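Side-chain contacts in gamma-glutamyltranspeptidase (Streptomyces lincolnensis, PDB 6J3A), which is an LmbA-like homologue of gamma-glutamyltranspeptidase, an Ntn-family enzyme that probably acts on gamma-glutamyl or related amide bonds: residues G110-W115 with E210-V215; L117-H122 with G203-Q208. All blocks are in the same frame, centred on the assembly; numbering follows the deposited sequence.

Contact 1: residues G110-W115 with E210-V215; sequences GAFDAW and EAAREV
D113 and R213 form a two-bond salt bridge. The guanidinium of R213 comes side-on, using NE and NH2, one to each carboxylate oxygen. NE reaches OD1 of D113 at 2.7 Å in a nearly straight bond (N-H...O angle 163°). NH2 reaches OD2 of D113 at 2.7 Å and meets its syn lone pair. The fit is not flat: the two planes are 37° apart, and NE lies out of the carboxylate plane. D113 holds CG anti to its own nitrogen (chi1 -162°), which brings the carboxylate across to R213. Both oxygens have a second donor. Water 1 donates to OD1 of D113 at 2.9 Å and to the backbone O of R213 at 3.1 Å, while OD2 also accepts from the backbone N of A255. The segments 111-115 and 210-215, on helices 111-122 and 205-217, run antiparallel with their axes 9.9 Å apart at closest approach. They belong to the helical part of the Ntn-type fold, and helix 111-122 also packs on strand 61-66. The third R213 nitrogen, NH1, turns back to E210 of its own helix, 3.0 Å from OE2, with a weak bond to OE1. The F112 ring turns its edge to the backbone of A212, with CE2 3.5 Å from A212 O. F112 CZ makes an apolar contact with A212 CB at 4.4 Å. The same ring stacks with W216.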
loop_
_atom_site.group_PDB
_atom_site.type_symbol
_atom_site.label_atom_id
_atom_site.label_comp_id
_atom_site.label_asym_id
_atom_site.label_seq_id
_atom_site.Cartn_x
_atom_site.Cartn_y
_atom_site.Cartn_z
ATOM N N GLY A 110 -11.314 -8.530 27.825
ATOM C CA GLY A 110 -10.790 -9.822 27.368
ATOM C C GLY A 110 -9.611 -9.800 26.411
ATOM O O GLY A 110 -8.873 -10.786 26.297
ATOM N N ALA A 111 -9.427 -8.680 25.721
ATOM C CA ALA A 111 -8.389 -8.561 24.708
ATOM C C ALA A 111 -6.977 -8.725 25.258
ATOM O O ALA A 111 -6.170 -9.440 24.681
ATOM C CB ALA A 111 -8.518 -7.227 23.994
ATOM N N PHE A 112 -6.676 -8.062 26.364
ATOM C CA PHE A 112 -5.319 -8.088 26.875
ATOM C C PHE A 112 -4.831 -9.504 27.156
ATOM O O PHE A 112 -3.777 -9.906 26.667
ATOM C CB PHE A 112 -5.152 -7.253 28.131
ATOM C CG PHE A 112 -3.733 -7.223 28.617
ATOM C CD1 PHE A 112 -2.816 -6.360 28.052
ATOM C CD2 PHE A 112 -3.302 -8.101 29.603
ATOM C CE1 PHE A 112 -1.495 -6.351 28.480
ATOM C CE2 PHE A 112 -1.988 -8.096 30.040
ATOM C CZ PHE A 112 -1.081 -7.223 29.472
ATOM N N ASP A 113 -5.597 -10.245 27.950
ATOM C CA ASP A 113 -5.203 -11.611 28.313
ATOM C C ASP A 113 -5.065 -12.508 27.078
ATOM O O ASP A 113 -4.162 -13.343 27.013
ATOM C CB ASP A 113 -6.183 -12.239 29.302
ATOM C CG ASP A 113 -5.590 -13.446 30.011
ATOM O OD1 ASP A 113 -4.656 -13.260 30.832
ATOM O OD2 ASP A 113 -6.035 -14.588 29.737
ATOM N N ALA A 114 -5.958 -12.314 26.108
ATOM C CA ALA A 114 -5.910 -13.029 24.842
ATOM C C ALA A 114 -4.602 -12.820 24.089
ATOM O O ALA A 114 -3.993 -13.784 23.647
ATOM C CB ALA A 114 -7.087 -12.634 23.966
ATOM N N TRP A 115 -4.168 -11.571 23.951
ATOM C CA TRP A 115 -2.897 -11.271 23.276
ATOM C C TRP A 115 -1.697 -11.793 24.070
ATOM O O TRP A 115 -0.672 -12.159 23.486
ATOM C CB TRP A 115 -2.742 -9.761 23.037
ATOM C CG TRP A 115 -3.715 -9.188 22.044
ATOM C CD1 TRP A 115 -4.632 -8.194 22.265
ATOM C CD2 TRP A 115 -3.865 -9.570 20.673
ATOM N NE1 TRP A 115 -5.344 -7.935 21.113
ATOM C CE2 TRP A 115 -4.894 -8.769 20.124
ATOM C CE3 TRP A 115 -3.228 -10.510 19.853
ATOM C CZ2 TRP A 115 -5.296 -8.877 18.799
ATOM C CZ3 TRP A 115 -3.629 -10.615 18.529
ATOM C CH2 TRP A 115 -4.657 -9.804 18.016
ATOM N N GLU A 210 3.250 -14.069 31.653
ATOM C CA GLU A 210 2.366 -14.577 32.707
ATOM C C GLU A 210 2.243 -13.596 33.880
ATOM O O GLU A 210 1.146 -13.401 34.416
ATOM C CB GLU A 210 2.862 -15.942 33.199
ATOM C CG GLU A 210 1.829 -16.754 33.970
ATOM C CD GLU A 210 0.645 -17.179 33.123
ATOM O OE1 GLU A 210 0.851 -17.661 31.987
ATOM O OE2 GLU A 210 -0.503 -17.033 33.597
ATOM N N ALA A 211 3.361 -12.981 34.271
ATOM C CA ALA A 211 3.352 -11.906 35.287
ATOM C C ALA A 211 2.549 -10.693 34.831
ATOM O O ALA A 211 1.825 -10.095 35.624
ATOM C CB ALA A 211 4.765 -11.485 35.640
ATOM N N ALA A 212 2.684 -10.338 33.554
ATOM C CA ALA A 212 1.883 -9.272 32.939
ATOM C C ALA A 212 0.382 -9.573 32.934
ATOM O O ALA A 212 -0.439 -8.664 33.078
ATOM C CB ALA A 212 2.358 -9.011 31.523
ATOM N N ARG A 213 0.026 -10.841 32.750
ATOM C CA ARG A 213 -1.374 -11.250 32.819
ATOM C C ARG A 213 -1.950 -10.944 34.200
ATOM O O ARG A 213 -3.081 -10.486 34.312
ATOM C CB ARG A 213 -1.530 -12.734 32.515
ATOM C CG ARG A 213 -1.102 -13.141 31.119
ATOM C CD ARG A 213 -1.255 -14.636 30.950
ATOM N NE ARG A 213 -2.661 -15.017 30.872
ATOM C CZ ARG A 213 -3.128 -16.255 31.007
ATOM N NH1 ARG A 213 -2.309 -17.281 31.246
ATOM N NH2 ARG A 213 -4.435 -16.474 30.910
ATOM N N GLU A 214 -1.146 -11.184 35.233
ATOM C CA GLU A 214 -1.537 -10.926 36.615
ATOM C C GLU A 214 -1.560 -9.451 36.999
ATOM O O GLU A 214 -2.345 -9.054 37.864
ATOM C CB GLU A 214 -0.627 -11.697 37.569
ATOM C CG GLU A 214 -0.773 -13.210 37.448
ATOM C CD GLU A 214 -2.190 -13.715 37.718
ATOM O OE1 GLU A 214 -2.581 -14.719 37.083
ATOM O OE2 GLU A 214 -2.913 -13.110 38.550
ATOM N N VAL A 215 -0.705 -8.648 36.375
ATOM C CA VAL A 215 -0.749 -7.194 36.549
ATOM C C VAL A 215 -2.060 -6.614 36.004
ATOM O O VAL A 215 -2.672 -5.756 36.642
ATOM C CB VAL A 215 0.470 -6.517 35.898
ATOM C CG1 VAL A 215 0.321 -5.002 35.872
ATOM C CG2 VAL A 215 1.728 -6.895 36.667
HETATM O O HOH W 1 -5.208 -10.734 32.093
#

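Contact 2: residues L117-H122 with G203-Q208; sequences LLLRDH and GDREAQ
R205 reaches across to the backbone carbonyls of L119 and R120. The arrangement joins the start of helix 205-217 to the C-terminal part of helix 111-122, two antiparallel helices of the Ntn-type fold. D204 is the N-cap of the former, its OD1 accepting from A207 N at 3.1 Å. From CB, R205 sets CG anti to its own nitrogen (chi1 176°). The chain bends at chi2 (-148°) and runs on through CD to NE, where its polar contacts begin. NE has a weak bond to the K125 O. R205 NH1 donates to E206 OE1 at 2.7 Å; the oxygen lies near the guanidinium plane and is met on its anti side. NH1 also makes two weak bonds, to L119 O and to R120 O. NH2 points at L119 O too; the modelled separation is so short that its exact length is doubtful. R205 NH2 also lies 3.8 Å from L119 CG. A leucine in place of R205 would probably leave both carbonyls without this donor and the E206 carboxylate without its charged mate. R120 directs its own guanidinium elsewhere: NH1 pairs with E210, and NE bonds to OD1 of D121. Its aliphatic part crosses that of E206 at about a right angle, R120 CG to E206 CG at 4.1 Å.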
loop_
_atom_site.group_PDB
_atom_site.type_symbol
_atom_site.label_atom_id
_atom_site.label_comp_id
_atom_site.label_asym_id
_atom_site.label_seq_id
_atom_site.Cartn_x
_atom_site.Cartn_y
_atom_site.Cartn_z
ATOM N N LEU A 117 -1.838 -14.512 25.968
ATOM C CA LEU A 117 -1.862 -15.957 25.734
ATOM C C LEU A 117 -1.227 -16.298 24.398
ATOM O O LEU A 117 -0.405 -17.211 24.310
ATOM C CB LEU A 117 -3.288 -16.528 25.767
ATOM C CG LEU A 117 -3.725 -17.335 26.995
ATOM C CD1 LEU A 117 -5.057 -17.999 26.700
ATOM C CD2 LEU A 117 -2.736 -18.407 27.432
ATOM N N LEU A 118 -1.623 -15.558 23.366
ATOM C CA LEU A 118 -1.063 -15.741 22.032
ATOM C C LEU A 118 0.456 -15.618 22.048
ATOM O O LEU A 118 1.164 -16.512 21.595
ATOM C CB LEU A 118 -1.670 -14.738 21.051
ATOM C CG LEU A 118 -1.411 -15.061 19.572
ATOM C CD1 LEU A 118 -2.123 -16.325 19.104
ATOM C CD2 LEU A 118 -1.842 -13.893 18.709
ATOM N N LEU A 119 0.942 -14.519 22.596
ATOM C CA LEU A 119 2.372 -14.298 22.723
ATOM C C LEU A 119 3.063 -15.433 23.488
ATOM O O LEU A 119 4.104 -15.914 23.076
ATOM C CB LEU A 119 2.647 -12.947 23.401
ATOM C CG LEU A 119 4.048 -12.335 23.257
ATOM C CD1 LEU A 119 4.441 -12.141 21.800
ATOM C CD2 LEU A 119 4.131 -11.002 23.983
ATOM N N ARG A 120 2.460 -15.882 24.576
ATOM C CA ARG A 120 3.083 -16.882 25.440
ATOM C C ARG A 120 3.168 -18.256 24.782
ATOM O O ARG A 120 4.203 -18.926 24.874
ATOM C CB ARG A 120 2.313 -16.992 26.753
ATOM C CG ARG A 120 3.000 -17.855 27.806
ATOM C CD ARG A 120 2.050 -18.279 28.903
ATOM N NE ARG A 120 0.953 -19.099 28.383
ATOM C CZ ARG A 120 0.073 -19.775 29.120
ATOM N NH1 ARG A 120 0.126 -19.759 30.450
ATOM N NH2 ARG A 120 -0.875 -20.483 28.513
ATOM N N ASP A 121 2.074 -18.670 24.147
ATOM C CA ASP A 121 1.961 -20.010 23.556
ATOM C C ASP A 121 2.547 -20.113 22.146
ATOM O O ASP A 121 3.237 -21.086 21.842
ATOM C CB ASP A 121 0.495 -20.479 23.547
ATOM C CG ASP A 121 -0.043 -20.771 24.944
ATOM O OD1 ASP A 121 0.720 -20.715 25.926
ATOM O OD2 ASP A 121 -1.245 -21.064 25.067
ATOM N N HIS A 122 2.279 -19.120 21.299
ATOM C CA HIS A 122 2.642 -19.187 19.869
ATOM C C HIS A 122 3.673 -18.172 19.366
ATOM O O HIS A 122 4.124 -18.269 18.227
ATOM C CB HIS A 122 1.371 -19.087 19.038
ATOM C CG HIS A 122 0.370 -20.142 19.370
ATOM N ND1 HIS A 122 0.381 -21.384 18.778
ATOM C CD2 HIS A 122 -0.645 -20.160 20.267
ATOM C CE1 HIS A 122 -0.597 -22.117 19.280
ATOM N NE2 HIS A 122 -1.235 -21.397 20.184
ATOM N N GLY A 203 11.435 -13.278 35.187
ATOM C CA GLY A 203 12.203 -14.467 34.798
ATOM C C GLY A 203 12.391 -14.622 33.301
ATOM O O GLY A 203 12.756 -13.666 32.613
ATOM N N ASP A 204 12.157 -15.838 32.809
ATOM C CA ASP A 204 12.209 -16.118 31.377
ATOM C C ASP A 204 11.031 -15.480 30.624
ATOM O O ASP A 204 10.037 -15.052 31.219
ATOM C CB ASP A 204 12.312 -17.634 31.098
ATOM C CG ASP A 204 11.005 -18.380 31.306
ATOM O OD1 ASP A 204 10.136 -17.900 32.054
ATOM O OD2 ASP A 204 10.852 -19.474 30.720
ATOM N N ARG A 205 11.181 -15.427 29.310
ATOM C CA ARG A 205 10.220 -14.804 28.405
ATOM C C ARG A 205 8.737 -15.115 28.723
ATOM O O ARG A 205 7.904 -14.204 28.759
ATOM C CB ARG A 205 10.587 -15.226 26.980
ATOM C CG ARG A 205 9.646 -14.767 25.886
ATOM C CD ARG A 205 9.587 -15.777 24.756
ATOM N NE ARG A 205 8.541 -15.343 23.850
ATOM C CZ ARG A 205 7.319 -15.861 23.712
ATOM N NH1 ARG A 205 6.905 -16.943 24.377
ATOM N NH2 ARG A 205 6.496 -15.272 22.852
ATOM N N GLU A 206 8.427 -16.388 28.951
ATOM C CA GLU A 206 7.046 -16.833 29.227
ATOM C C GLU A 206 6.555 -16.360 30.594
ATOM O O GLU A 206 5.373 -16.067 30.764
ATOM C CB GLU A 206 6.919 -18.369 29.159
ATOM C CG GLU A 206 6.895 -18.974 27.754
ATOM C CD GLU A 206 8.259 -19.007 27.062
ATOM O OE1 GLU A 206 8.312 -18.748 25.839
ATOM O OE2 GLU A 206 9.285 -19.292 27.723
ATOM N N ALA A 207 7.466 -16.304 31.562
ATOM C CA ALA A 207 7.130 -15.870 32.914
ATOM C C ALA A 207 6.769 -14.392 32.944
ATOM O O ALA A 207 5.925 -13.978 33.748
ATOM C CB ALA A 207 8.281 -16.149 33.872
ATOM N N GLN A 208 7.417 -13.614 32.072
ATOM C CA GLN A 208 7.188 -12.169 31.972
ATOM C C GLN A 208 5.786 -11.869 31.489
ATOM O O GLN A 208 5.122 -10.967 32.006
ATOM C CB GLN A 208 8.179 -11.526 31.001
ATOM C CG GLN A 208 9.628 -11.602 31.453
ATOM C CD GLN A 208 10.578 -10.822 30.563
ATOM O OE1 GLN A 208 10.525 -10.912 29.337
ATOM N NE2 GLN A 208 11.461 -10.058 31.183
#

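How the contacts relate
Both contacts join the same two helices, 111-122 and 205-217, and their centres are about 10 Å apart. The order along the chain is 110-115, 117-122, 203-208, 210-215. Contact 2 is therefore nested inside the loop closed by contact 1, as expected for an antiparallel pair. The chain between 122 and 203 is largely helical and has no strand. Contact 1 is buried, whereas contact 2 is partly exposed and lies farther from the centre of the chain. A salt bridge links them: NH1 of R120 is 2.7 Å from OE1 of E210. E210 thus probably offsets the closeness of the R120 and R213 guanidinium groups. Charged and polar bonds link the two helices at both levels, alongside contacts between carbon atoms.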